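Endonuclease/exonuclease/phosphatase (Beutenbergia cavernae DSM 12333, PDB 4RUW) is of unknown function but joins a DNase I-like endonuclease/exonuclease/phosphatase domain, which carries a zinc ion, to an immunoglobulin-like beta-sandwich domain. Local coordinates at residues Val224-Pro229 / Ala300-Asp305; Ala333-Arg338 / Leu353-Pro358; Arg360-Val365 / Val406-Gly411. One frame throughout, in Å; residues are numbered along the deposited sequence. Where two conformers were deposited one is given.

How the interactions relate
The three contacts run from the DNase I-like domain into the immunoglobulin-like domain and follow one another along the chain. Interaction 1 pairs a loop with the turn that enters strand 304-311. Interactions 2 and 3 lie in one four-stranded antiparallel sheet, ordered 334-342, 349-356, 360-367, 405-410: the former joins its first two strands, the latter its last two, and T354 N to R362 O links the central pair. The centres lie about 11 Å apart for interactions 1 and 2, about 10 Å for interactions 2 and 3, and about 16 Å for interactions 1 and 3. P302 packs on A337 and D305 salt-bridges R362, so this sheet rests on the T301-F304 turn and the strand start after it.

Interaction 1 of 3, residues Val224-Pro229 / Ala300-Asp305; sequences VDARVP and ATPAFD
V224 begins the contact at its margin, where CG1 lies 4.4 Å from CG2 of T301. D225 shapes the loop: its OD1 accepts from R227 N in an Asx turn and from R227 NE in a salt bridge of 2.9 Å, the two donors coming from opposite faces of the carboxylate. Within the type I beta turn D225-V228, A226 sets its CA 3.7 Å from T301 CG2 and its CB against CD of P302. A water donates to A226 O at 2.9 Å, accepts from A303 N and hydrogen-bonds T301 OG1, joining this turn to the type I turn T301-F304. The hydroxyl sits between the backbone N and the carbonyl carbon of T301 (chi1 60°), a rotation that sends it to this water and to the backbone N of S230, beyond the two segments. P229 closes the segment: its CB approaches CE2 of F304 obliquely at 4.0 Å, while CG reaches toward CB of A303. The 224-229 loop leads from helix 207-222 into strand 230-233; the facing turn carries the chain from strand 296-300 in one six-stranded sheet to strand 304-311 in the other, with L330 of strand 324-330 packed against P229, A303 and F304.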
ATOM      1  N   VAL A 224      -4.376   7.088  -9.991  1.00 14.74           N
ATOM      2  CA  VAL A 224      -2.946   6.793 -10.060  1.00 15.44           C
ATOM      3  C   VAL A 224      -2.501   6.670 -11.511  1.00 16.97           C
ATOM      4  O   VAL A 224      -3.108   5.946 -12.296  1.00 20.78           O
ATOM      5  CB  VAL A 224      -2.590   5.484  -9.339  1.00 18.12           C
ATOM      6  CG1 VAL A 224      -1.098   5.247  -9.412  1.00 19.20           C
ATOM      7  CG2 VAL A 224      -3.024   5.539  -7.905  1.00 18.85           C
ATOM      8  N   ASP A 225      -1.440   7.383 -11.858  1.00 15.59           N
ATOM      9  CA  ASP A 225      -0.860   7.308 -13.194  1.00 15.99           C
ATOM     10  C   ASP A 225       0.472   6.566 -13.122  1.00 15.40           C
ATOM     11  O   ASP A 225       1.481   7.131 -12.702  1.00 16.58           O
ATOM     12  CB  ASP A 225      -0.660   8.722 -13.737  1.00 17.85           C
ATOM     13  CG  ASP A 225      -0.058   8.745 -15.130  1.00 19.20           C
ATOM     14  OD1 ASP A 225       0.102   7.671 -15.746  1.00 20.29           O
ATOM     15  OD2 ASP A 225       0.241   9.860 -15.618  1.00 21.40           O
ATOM     16  N   ALA A 226       0.477   5.302 -13.534  1.00 15.20           N
ATOM     17  CA  ALA A 226       1.691   4.495 -13.442  1.00 15.19           C
ATOM     18  C   ALA A 226       2.799   4.914 -14.410  1.00 14.81           C
ATOM     19  O   ALA A 226       3.929   4.449 -14.300  1.00 15.39           O
ATOM     20  CB  ALA A 226       1.372   3.016 -13.587  1.00 17.39           C
ATOM     21  N   ARG A 227       2.477   5.802 -15.347  1.00 14.83           N
ATOM     22  CA  ARG A 227       3.469   6.304 -16.289  1.00 16.15           C
ATOM     23  C   ARG A 227       4.471   7.258 -15.644  1.00 15.54           C
ATOM     24  O   ARG A 227       5.538   7.499 -16.204  1.00 17.53           O
ATOM     25  CB  ARG A 227       2.790   7.004 -17.465  1.00 18.32           C
ATOM     26  CG  ARG A 227       1.874   6.112 -18.276  1.00 21.52           C
ATOM     27  CD  ARG A 227       1.062   6.923 -19.280  1.00 24.27           C
ATOM     28  NE  ARG A 227       0.217   7.907 -18.608  1.00 27.01           N
ATOM     29  CZ  ARG A 227      -0.555   8.787 -19.237  1.00 29.73           C
ATOM     30  NH1 ARG A 227      -0.593   8.816 -20.562  1.00 30.55           N
ATOM     31  NH2 ARG A 227      -1.288   9.642 -18.537  1.00 31.39           N
ATOM     32  N   VAL A 228       4.131   7.808 -14.481  1.00 14.54           N
ATOM     33  CA  VAL A 228       5.037   8.722 -13.787  1.00 14.63           C
ATOM     34  C   VAL A 228       5.353   8.150 -12.415  1.00 13.36           C
ATOM     35  O   VAL A 228       4.540   7.418 -11.859  1.00 14.18           O
ATOM     36  CB  VAL A 228       4.447  10.155 -13.658  1.00 15.48           C
ATOM     37  CG1 VAL A 228       4.083  10.707 -15.034  1.00 17.60           C
ATOM     38  CG2 VAL A 228       3.245  10.185 -12.709  1.00 16.20           C
ATOM     39  N   PRO A 229       6.537   8.465 -11.867  1.00 13.80           N
ATOM     40  CA  PRO A 229       6.878   7.920 -10.546  1.00 13.28           C
ATOM     41  C   PRO A 229       5.841   8.315  -9.492  1.00 12.56           C
ATOM     42  O   PRO A 229       5.635   9.507  -9.250  1.00 12.96           O
ATOM     43  CB  PRO A 229       8.236   8.560 -10.251  1.00 14.11           C
ATOM     44  CG  PRO A 229       8.831   8.769 -11.622  1.00 14.58           C
ATOM     45  CD  PRO A 229       7.667   9.194 -12.471  1.00 14.37           C
ATOM     46  N   ALA A 300       4.061   1.057  -5.232  1.00 11.40           N
ATOM     47  CA  ALA A 300       4.894   1.912  -6.079  1.00 11.83           C
ATOM     48  C   ALA A 300       4.684   1.565  -7.551  1.00 11.25           C
ATOM     49  O   ALA A 300       4.384   0.421  -7.892  1.00 12.23           O
ATOM     50  CB  ALA A 300       6.368   1.793  -5.706  1.00 13.19           C
ATOM     51  N   THR A 301       4.857   2.561  -8.413  1.00 11.45           N
ATOM     52  CA  THR A 301       4.755   2.371  -9.849  1.00 11.77           C
ATOM     53  C   THR A 301       6.026   1.723 -10.413  1.00 11.67           C
ATOM     54  O   THR A 301       7.028   1.604  -9.700  1.00 12.55           O
ATOM     55  CB  THR A 301       4.470   3.719 -10.534  1.00 12.37           C
ATOM     56  OG1 THR A 301       5.537   4.624 -10.252  1.00 12.55           O
ATOM     57  CG2 THR A 301       3.139   4.302 -10.040  1.00 13.88           C
ATOM     58  N   PRO A 302       5.988   1.274 -11.683  1.00 11.94           N
ATOM     59  CA  PRO A 302       7.078   0.412 -12.167  1.00 12.65           C
ATOM     60  C   PRO A 302       8.467   1.049 -12.195  1.00 13.02           C
ATOM     61  O   PRO A 302       9.447   0.304 -12.174  1.00 14.20           O
ATOM     62  CB  PRO A 302       6.619   0.033 -13.583  1.00 13.96           C
ATOM     63  CG  PRO A 302       5.124   0.047 -13.470  1.00 13.68           C
ATOM     64  CD  PRO A 302       4.835   1.237 -12.606  1.00 13.31           C
ATOM     65  N   ALA A 303       8.567   2.374 -12.248  1.00 12.75           N
ATOM     66  CA  ALA A 303       9.885   3.014 -12.277  1.00 13.80           C
ATOM     67  C   ALA A 303      10.692   2.762 -11.001  1.00 13.40           C
ATOM     68  O   ALA A 303      11.915   2.896 -11.007  1.00 14.83           O
ATOM     69  CB  ALA A 303       9.763   4.509 -12.535  1.00 15.41           C
ATOM     70  N   PHE A 304      10.012   2.426  -9.908  1.00 12.85           N
ATOM     71  CA  PHE A 304      10.691   2.172  -8.647  1.00 12.53           C
ATOM     72  C   PHE A 304      11.163   0.731  -8.508  1.00 13.22           C
ATOM     73  O   PHE A 304      10.465  -0.208  -8.885  1.00 14.83           O
ATOM     74  CB  PHE A 304       9.774   2.490  -7.468  1.00 13.00           C
ATOM     75  CG  PHE A 304       9.623   3.946  -7.190  1.00 12.80           C
ATOM     76  CD1 PHE A 304      10.633   4.651  -6.551  1.00 13.13           C
ATOM     77  CD2 PHE A 304       8.464   4.611  -7.544  1.00 13.53           C
ATOM     78  CE1 PHE A 304      10.502   5.990  -6.281  1.00 13.52           C
ATOM     79  CE2 PHE A 304       8.322   5.957  -7.270  1.00 14.07           C
ATOM     80  CZ  PHE A 304       9.342   6.643  -6.635  1.00 14.18           C
ATOM     81  N   ASP A 305      12.352   0.575  -7.936  1.00 14.26           N
ATOM     82  CA  ASP A 305      12.796  -0.698  -7.390  1.00 15.17           C
ATOM     83  C   ASP A 305      12.637  -0.636  -5.882  1.00 13.62           C
ATOM     84  O   ASP A 305      12.708   0.437  -5.287  1.00 15.09           O
ATOM     85  CB  ASP A 305      14.268  -0.941  -7.696  1.00 19.03           C
ATOM     86  CG  ASP A 305      14.514  -1.248  -9.138  0.64 24.80           C
ATOM     87  OD1 ASP A 305      13.529  -1.472  -9.869  0.37 27.59           O
ATOM     88  OD2 ASP A 305      15.694  -1.284  -9.535  0.33 27.84           O
TER
HETATM   89  O   HOH W   1       6.443   4.597 -12.896  1.00 14.65           O

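Interaction 2 of 3, residues Ala333-Arg338 / Leu353-Pro358; sequences APVAAR and LTASRP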
ATOM      1  N   ALA A 333      13.041   5.600 -16.945  1.00 32.92           N
ATOM      2  CA  ALA A 333      11.688   5.490 -17.416  1.00 32.05           C
ATOM      3  C   ALA A 333      11.477   4.092 -17.973  1.00 29.57           C
ATOM      4  O   ALA A 333      12.206   3.613 -18.827  1.00 30.67           O
ATOM      5  CB  ALA A 333      11.419   6.523 -18.500  1.00 33.02           C
ATOM      6  N   PRO A 334      10.480   3.423 -17.454  1.00 26.53           N
ATOM      7  CA  PRO A 334      10.160   2.136 -18.005  1.00 24.40           C
ATOM      8  C   PRO A 334       9.879   2.318 -19.484  1.00 23.83           C
ATOM      9  O   PRO A 334       9.211   3.189 -19.973  1.00 26.89           O
ATOM     10  CB  PRO A 334       8.907   1.741 -17.262  1.00 26.28           C
ATOM     11  CG  PRO A 334       8.985   2.486 -15.997  1.00 27.26           C
ATOM     12  CD  PRO A 334       9.669   3.738 -16.264  1.00 28.44           C
ATOM     13  N   VAL A 335      10.219   1.335 -20.287  0.55 21.92           N
ATOM     14  CA  VAL A 335       9.776   1.278 -21.655  0.55 22.42           C
ATOM     15  C   VAL A 335       8.583   0.373 -21.825  0.55 21.84           C
ATOM     16  O   VAL A 335       7.901   0.485 -22.789  0.55 23.97           O
ATOM     17  CB  VAL A 335      10.901   0.941 -22.638  0.55 24.17           C
ATOM     18  CG1 VAL A 335      12.011   1.964 -22.506  0.55 25.40           C
ATOM     19  CG2 VAL A 335      11.489  -0.408 -22.438  0.55 25.24           C
ATOM     20  N   ALA A 336       8.415  -0.586 -20.931  1.00 20.17           N
ATOM     21  CA  ALA A 336       7.244  -1.452 -20.938  1.00 18.98           C
ATOM     22  C   ALA A 336       6.912  -1.860 -19.510  1.00 16.13           C
ATOM     23  O   ALA A 336       7.803  -2.027 -18.681  1.00 16.48           O
ATOM     24  CB  ALA A 336       7.484  -2.688 -21.810  1.00 21.33           C
ATOM     25  N   ALA A 337       5.625  -1.998 -19.230  1.00 15.49           N
ATOM     26  CA  ALA A 337       5.167  -2.523 -17.953  1.00 15.48           C
ATOM     27  C   ALA A 337       3.872  -3.270 -18.205  1.00 15.26           C
ATOM     28  O   ALA A 337       2.907  -2.689 -18.712  1.00 17.66           O
ATOM     29  CB  ALA A 337       4.955  -1.393 -16.945  1.00 18.32           C
ATOM     30  N   ARG A 338       3.850  -4.559 -17.878  1.00 14.16           N
ATOM     31  CA  ARG A 338       2.669  -5.371 -18.121  1.00 15.23           C
ATOM     32  C   ARG A 338       2.402  -6.316 -16.962  1.00 13.85           C
ATOM     33  O   ARG A 338       3.323  -6.905 -16.389  1.00 15.36           O
ATOM     34  CB  ARG A 338       2.813  -6.167 -19.422  1.00 18.28           C
ATOM     35  CG  ARG A 338       1.562  -6.970 -19.784  1.00 23.87           C
ATOM     36  CD  ARG A 338       1.571  -7.405 -21.240  1.00 27.59           C
ATOM     37  NE  ARG A 338       1.533  -6.256 -22.136  1.00 29.21           N
ATOM     38  CZ  ARG A 338       0.416  -5.716 -22.614  1.00 30.23           C
ATOM     39  NH1 ARG A 338       0.480  -4.668 -23.416  1.00 30.90           N
ATOM     40  NH2 ARG A 338      -0.764  -6.226 -22.288  1.00 31.23           N
ATOM     41  N   LEU A 353       5.825  -7.623 -15.394  1.00 12.41           N
ATOM     42  CA  LEU A 353       7.054  -7.484 -16.157  1.00 13.54           C
ATOM     43  C   LEU A 353       7.343  -6.001 -16.346  1.00 13.59           C
ATOM     44  O   LEU A 353       6.449  -5.230 -16.702  1.00 14.71           O
ATOM     45  CB  LEU A 353       6.893  -8.164 -17.519  1.00 15.73           C
ATOM     46  CG  LEU A 353       8.056  -8.021 -18.499  1.00 18.51           C
ATOM     47  CD1 LEU A 353       9.259  -8.817 -18.028  1.00 20.26           C
ATOM     48  CD2 LEU A 353       7.619  -8.458 -19.895  1.00 21.13           C
ATOM     49  N   THR A 354       8.584  -5.599 -16.096  1.00 13.51           N
ATOM     50  CA  THR A 354       9.009  -4.232 -16.366  1.00 13.96           C
ATOM     51  C   THR A 354      10.273  -4.260 -17.205  1.00 13.97           C
ATOM     52  O   THR A 354      11.213  -4.990 -16.899  1.00 15.11           O
ATOM     53  CB  THR A 354       9.291  -3.454 -15.061  1.00 14.60           C
ATOM     54  OG1 THR A 354       8.173  -3.566 -14.172  1.00 15.73           O
ATOM     55  CG2 THR A 354       9.556  -1.984 -15.351  1.00 16.04           C
ATOM     56  N   ALA A 355      10.280  -3.482 -18.286  1.00 14.93           N
ATOM     57  CA  ALA A 355      11.472  -3.317 -19.111  1.00 16.21           C
ATOM     58  C   ALA A 355      11.927  -1.870 -18.991  1.00 17.95           C
ATOM     59  O   ALA A 355      11.109  -0.954 -19.050  1.00 18.61           O
ATOM     60  CB  ALA A 355      11.178  -3.663 -20.579  1.00 17.86           C
ATOM     61  N   SER A 356      13.225  -1.657 -18.821  1.00 20.86           N
ATOM     62  CA  SER A 356      13.750  -0.297 -18.765  1.00 24.42           C
ATOM     63  C   SER A 356      15.116  -0.205 -19.431  1.00 25.12           C
ATOM     64  O   SER A 356      15.740  -1.219 -19.729  1.00 24.44           O
ATOM     65  CB  SER A 356      13.818   0.201 -17.319  1.00 29.64           C
ATOM     66  OG  SER A 356      14.683  -0.601 -16.536  1.00 32.53           O
ATOM     67  N   ARG A 357      15.572   1.018 -19.681  1.00 28.84           N
ATOM     68  CA  ARG A 357      16.891   1.237 -20.263  1.00 31.67           C
ATOM     69  C   ARG A 357      17.954   1.216 -19.166  1.00 33.73           C
ATOM     70  O   ARG A 357      17.691   1.627 -18.038  1.00 36.48           O
ATOM     71  CB  ARG A 357      16.935   2.579 -21.000  1.00 33.81           C
ATOM     72  CG  ARG A 357      15.943   2.707 -22.149  1.00 35.67           C
ATOM     73  CD  ARG A 357      16.081   4.067 -22.826  1.00 38.03           C
ATOM     74  NE  ARG A 357      15.052   4.294 -23.835  1.00 39.55           N
ATOM     75  CZ  ARG A 357      13.860   4.824 -23.578  1.00 40.72           C
ATOM     76  NH1 ARG A 357      13.544   5.175 -22.340  1.00 41.12           N
ATOM     77  NH2 ARG A 357      12.983   4.998 -24.557  1.00 41.37           N
ATOM     78  N   PRO A 358      19.156   0.715 -19.488  1.00 34.51           N
ATOM     79  CA  PRO A 358      19.518   0.092 -20.761  1.00 33.54           C
ATOM     80  C   PRO A 358      19.427  -1.429 -20.695  1.00 32.70           C
ATOM     81  O   PRO A 358      20.243  -2.070 -20.031  1.00 34.08           O
ATOM     82  CB  PRO A 358      20.987   0.510 -20.948  1.00 34.65           C
ATOM     83  CG  PRO A 358      21.425   1.119 -19.612  1.00 35.81           C
ATOM     84  CD  PRO A 358      20.333   0.863 -18.621  1.00 35.77           C
TER
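V335, the residue with the most area buried here, stands beside A355 and against the guanidinium of R357. It was modelled in two conformers, and its methyl contacts hold for one of them. In that one CG1 lies 3.5 Å above the plane of the R357 guanidinium, over its centre, the arginine chain being extended from CG to NE. With chi1 at -57°, CG2 falls between the backbone N and the carbonyl carbon, on the side of A355, and meets its CB at 3.8 Å. Firmer are the backbone bonds: the carbonyl of A355 takes V335 N at 2.7 Å, and A336 N in a weak bond of 3.3 Å, while A355 N returns a nearly straight bond to A336 O (170°). A355 CB also packs on A336 CB at 4.0 Å and touches L361 of the next strand. At the other end L353 N bonds R338 O at 2.8 Å, and R338 N bonds L353 O at 2.9 Å; the L353 side chain heads for L363 and L438, and R338 forms a salt bridge with E436. With V335 and A336 both facing A355, the pairing is a classic beta bulge, set in the hairpin of strands 334-342 and 349-356 at the edge of the immunoglobulin-like sheet.

Interaction 3 of 3, residues Arg360-Val365 / Val406-Gly411; sequences RLRLSV and VETWRG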
ATOM      1  N   ARG A 360      17.333  -3.619 -19.299  1.00 20.80           N
ATOM      2  CA  ARG A 360      17.018  -4.314 -18.059  1.00 21.56           C
ATOM      3  C   ARG A 360      15.598  -4.868 -18.079  1.00 18.69           C
ATOM      4  O   ARG A 360      14.667  -4.215 -18.550  1.00 19.78           O
ATOM      5  CB  ARG A 360      17.224  -3.407 -16.846  1.00 25.56           C
ATOM      6  CG  ARG A 360      17.104  -4.141 -15.522  1.00 29.10           C
ATOM      7  CD  ARG A 360      17.591  -3.293 -14.357  1.00 31.54           C
ATOM      8  NE  ARG A 360      18.994  -3.531 -14.032  1.00 32.58           N
ATOM      9  CZ  ARG A 360      19.586  -3.075 -12.932  1.00 32.98           C
ATOM     10  NH1 ARG A 360      20.867  -3.334 -12.701  1.00 32.35           N
ATOM     11  NH2 ARG A 360      18.891  -2.363 -12.053  1.00 33.85           N
ATOM     12  N   LEU A 361      15.447  -6.086 -17.573  1.00 16.17           N
ATOM     13  CA  LEU A 361      14.140  -6.702 -17.445  1.00 15.22           C
ATOM     14  C   LEU A 361      13.941  -7.128 -15.998  1.00 14.60           C
ATOM     15  O   LEU A 361      14.882  -7.575 -15.335  1.00 15.37           O
ATOM     16  CB  LEU A 361      14.029  -7.922 -18.360  1.00 16.78           C
ATOM     17  CG  LEU A 361      14.063  -7.615 -19.857  1.00 18.71           C
ATOM     18  CD1 LEU A 361      14.209  -8.893 -20.678  1.00 19.60           C
ATOM     19  CD2 LEU A 361      12.819  -6.852 -20.262  1.00 21.92           C
ATOM     20  N   ARG A 362      12.714  -6.976 -15.508  1.00 13.67           N
ATOM     21  CA  ARG A 362      12.349  -7.413 -14.170  1.00 13.54           C
ATOM     22  C   ARG A 362      11.027  -8.153 -14.232  1.00 12.95           C
ATOM     23  O   ARG A 362      10.078  -7.684 -14.860  1.00 14.09           O
ATOM     24  CB  ARG A 362      12.225  -6.223 -13.208  1.00 13.75           C
ATOM     25  CG  ARG A 362      11.807  -6.624 -11.786  1.00 14.60           C
ATOM     26  CD  ARG A 362      11.612  -5.410 -10.893  1.00 15.29           C
ATOM     27  NE  ARG A 362      10.525  -4.567 -11.384  1.00 14.79           N
ATOM     28  CZ  ARG A 362      10.331  -3.302 -11.024  1.00 15.99           C
ATOM     29  NH1 ARG A 362      11.151  -2.727 -10.160  1.00 18.47           N
ATOM     30  NH2 ARG A 362       9.324  -2.607 -11.534  1.00 16.31           N
ATOM     31  N   LEU A 363      10.970  -9.308 -13.574  1.00 12.82           N
ATOM     32  CA  LEU A 363       9.741 -10.076 -13.464  1.00 13.19           C
ATOM     33  C   LEU A 363       9.454 -10.310 -11.988  1.00 14.00           C
ATOM     34  O   LEU A 363      10.277 -10.900 -11.279  1.00 17.48           O
ATOM     35  CB  LEU A 363       9.913 -11.408 -14.191  1.00 17.15           C
ATOM     36  CG  LEU A 363       8.730 -12.275 -14.601  1.00 20.44           C
ATOM     37  CD1 LEU A 363       7.618 -11.428 -15.176  1.00 20.01           C
ATOM     38  CD2 LEU A 363       9.183 -13.305 -15.627  1.00 19.52           C
ATOM     39  N   SER A 364       8.310  -9.808 -11.525  1.00 12.93           N
ATOM     40  CA  SER A 364       7.846 -10.030 -10.164  1.00 13.37           C
ATOM     41  C   SER A 364       6.639 -10.964 -10.215  1.00 13.12           C
ATOM     42  O   SER A 364       5.638 -10.655 -10.870  1.00 14.59           O
ATOM     43  CB  SER A 364       7.454  -8.703  -9.510  1.00 14.19           C
ATOM     44  OG  SER A 364       6.840  -8.920  -8.246  1.00 15.55           O
ATOM     45  N   VAL A 365       6.742 -12.108  -9.549  1.00 12.66           N
ATOM     46  CA  VAL A 365       5.733 -13.145  -9.641  1.00 12.92           C
ATOM     47  C   VAL A 365       5.204 -13.421  -8.250  1.00 12.61           C
ATOM     48  O   VAL A 365       5.970 -13.661  -7.306  1.00 13.09           O
ATOM     49  CB  VAL A 365       6.297 -14.428 -10.268  1.00 14.35           C
ATOM     50  CG1 VAL A 365       5.209 -15.480 -10.405  1.00 15.54           C
ATOM     51  CG2 VAL A 365       6.893 -14.116 -11.612  1.00 15.37           C
ATOM     52  N   VAL A 406      11.105 -12.088  -7.288  1.00 13.36           N
ATOM     53  CA  VAL A 406      11.472 -11.009  -8.196  1.00 15.03           C
ATOM     54  C   VAL A 406      12.857 -11.275  -8.776  1.00 15.00           C
ATOM     55  O   VAL A 406      13.827 -11.448  -8.035  1.00 15.59           O
ATOM     56  CB  VAL A 406      11.481  -9.647  -7.481  1.00 16.39           C
ATOM     57  CG1 VAL A 406      11.685  -8.523  -8.485  1.00 18.66           C
ATOM     58  CG2 VAL A 406      10.186  -9.437  -6.715  1.00 17.32           C
ATOM     59  N   GLU A 407      12.940 -11.345 -10.102  1.00 16.79           N
ATOM     60  CA  GLU A 407      14.212 -11.534 -10.795  1.00 17.49           C
ATOM     61  C   GLU A 407      14.458 -10.371 -11.725  1.00 16.71           C
ATOM     62  O   GLU A 407      13.529  -9.873 -12.356  1.00 16.19           O
ATOM     63  CB  GLU A 407      14.220 -12.820 -11.624  1.00 21.47           C
ATOM     64  CG  GLU A 407      14.307 -14.089 -10.807  1.00 23.61           C
ATOM     65  CD  GLU A 407      14.631 -15.304 -11.658  1.00 26.21           C
ATOM     66  OE1 GLU A 407      14.402 -16.431 -11.179  1.00 28.61           O
ATOM     67  OE2 GLU A 407      15.111 -15.132 -12.804  1.00 26.86           O
ATOM     68  N   THR A 408      15.716  -9.962 -11.816  1.00 17.79           N
ATOM     69  CA  THR A 408      16.130  -8.874 -12.676  1.00 18.44           C
ATOM     70  C   THR A 408      17.328  -9.357 -13.478  1.00 16.58           C
ATOM     71  O   THR A 408      18.235  -9.974 -12.927  1.00 18.45           O
ATOM     72  CB  THR A 408      16.541  -7.658 -11.830  1.00 23.16           C
ATOM     73  OG1 THR A 408      15.424  -7.231 -11.043  1.00 27.23           O
ATOM     74  CG2 THR A 408      17.001  -6.519 -12.704  1.00 24.68           C
ATOM     75  N   TRP A 409      17.330  -9.093 -14.778  1.00 15.08           N
ATOM     76  CA  TRP A 409      18.425  -9.551 -15.616  1.00 14.80           C
ATOM     77  C   TRP A 409      18.588  -8.629 -16.814  1.00 16.01           C
ATOM     78  O   TRP A 409      17.747  -7.764 -17.061  1.00 16.42           O
ATOM     79  CB  TRP A 409      18.206 -11.010 -16.045  1.00 15.13           C
ATOM     80  CG  TRP A 409      17.105 -11.219 -17.057  1.00 15.14           C
ATOM     81  CD1 TRP A 409      17.264 -11.450 -18.394  1.00 16.20           C
ATOM     82  CD2 TRP A 409      15.687 -11.223 -16.815  1.00 15.76           C
ATOM     83  NE1 TRP A 409      16.041 -11.597 -18.997  1.00 16.61           N
ATOM     84  CE2 TRP A 409      15.057 -11.465 -18.054  1.00 15.76           C
ATOM     85  CE3 TRP A 409      14.892 -11.055 -15.678  1.00 16.04           C
ATOM     86  CZ2 TRP A 409      13.672 -11.531 -18.192  1.00 16.06           C
ATOM     87  CZ3 TRP A 409      13.512 -11.121 -15.818  1.00 16.91           C
ATOM     88  CH2 TRP A 409      12.918 -11.358 -17.069  1.00 17.22           C
ATOM     89  N   ARG A 410      19.684  -8.797 -17.544  1.00 16.16           N
ATOM     90  CA  ARG A 410      19.926  -7.987 -18.726  1.00 18.19           C
ATOM     91  C   ARG A 410      19.398  -8.699 -19.957  1.00 18.89           C
ATOM     92  O   ARG A 410      19.742  -9.850 -20.222  1.00 19.48           O
ATOM     93  CB  ARG A 410      21.421  -7.703 -18.883  1.00 19.82           C
ATOM     94  CG  ARG A 410      21.779  -6.787 -20.053  1.00 22.83           C
ATOM     95  CD  ARG A 410      23.288  -6.779 -20.278  1.00 26.29           C
ATOM     96  NE  ARG A 410      23.739  -5.658 -21.100  0.29 30.28           N
ATOM     97  CZ  ARG A 410      24.932  -5.595 -21.686  0.31 33.45           C
ATOM     98  NH1 ARG A 410      25.794  -6.597 -21.561  0.34 34.52           N
ATOM     99  NH2 ARG A 410      25.260  -4.532 -22.408  0.28 34.58           N
ATOM    100  N   GLY A 411      18.556  -8.005 -20.711  1.00 21.12           N
ATOM    101  CA  GLY A 411      18.007  -8.551 -21.935  1.00 24.24           C
ATOM    102  C   GLY A 411      17.084  -7.553 -22.601  1.00 26.49           C
ATOM    103  O   GLY A 411      16.705  -6.547 -22.004  1.00 27.60           O
TER
HETATM  104  O   HOH W   2      14.811  -4.122 -21.549  1.00 30.12           O
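The indole of W409 receives L361 CB over one face in a CH-pi contact, the carbon 3.7 Å from the centroid of the six-membered ring and 13° off its normal. L363 CB and E407 O lie at the edge, in the ring plane, with L363 CB 4.0 Å from W409 CZ3. W409 CG sits between its own backbone N and carbonyl carbon (chi1 72°), which swings the ring back across the neighbouring strand instead of out from it; R392, outside the segments, adds a cation-pi interaction. The second flat group, the guanidinium of R360, has T408 CG2 over one face, and the same methyl touches R360 CD at 3.7 Å. Between these two faces the strands run antiparallel, with L361 N to W409 O and W409 N to L361 O both 2.9 Å; L363 and E407 pair in the same way. In this immunoglobulin-like beta-sandwich L361, L363 and W409 share the face turned to the second sheet, where L363 and W409 meet strand 378-384. On the other face R362 CG lies 3.8 Å from V406 CG1, while V406 CG2 touches S364 OG. From that face R362 hydrogen-bonds the carbonyls of P302 and F304 and forms a salt bridge with D305 of the DNase I-like domain, and S364 OG hydrogen-bonds Q269. At the strand end one water donates to both R360 O and G411 O, the latter at 3.1 Å.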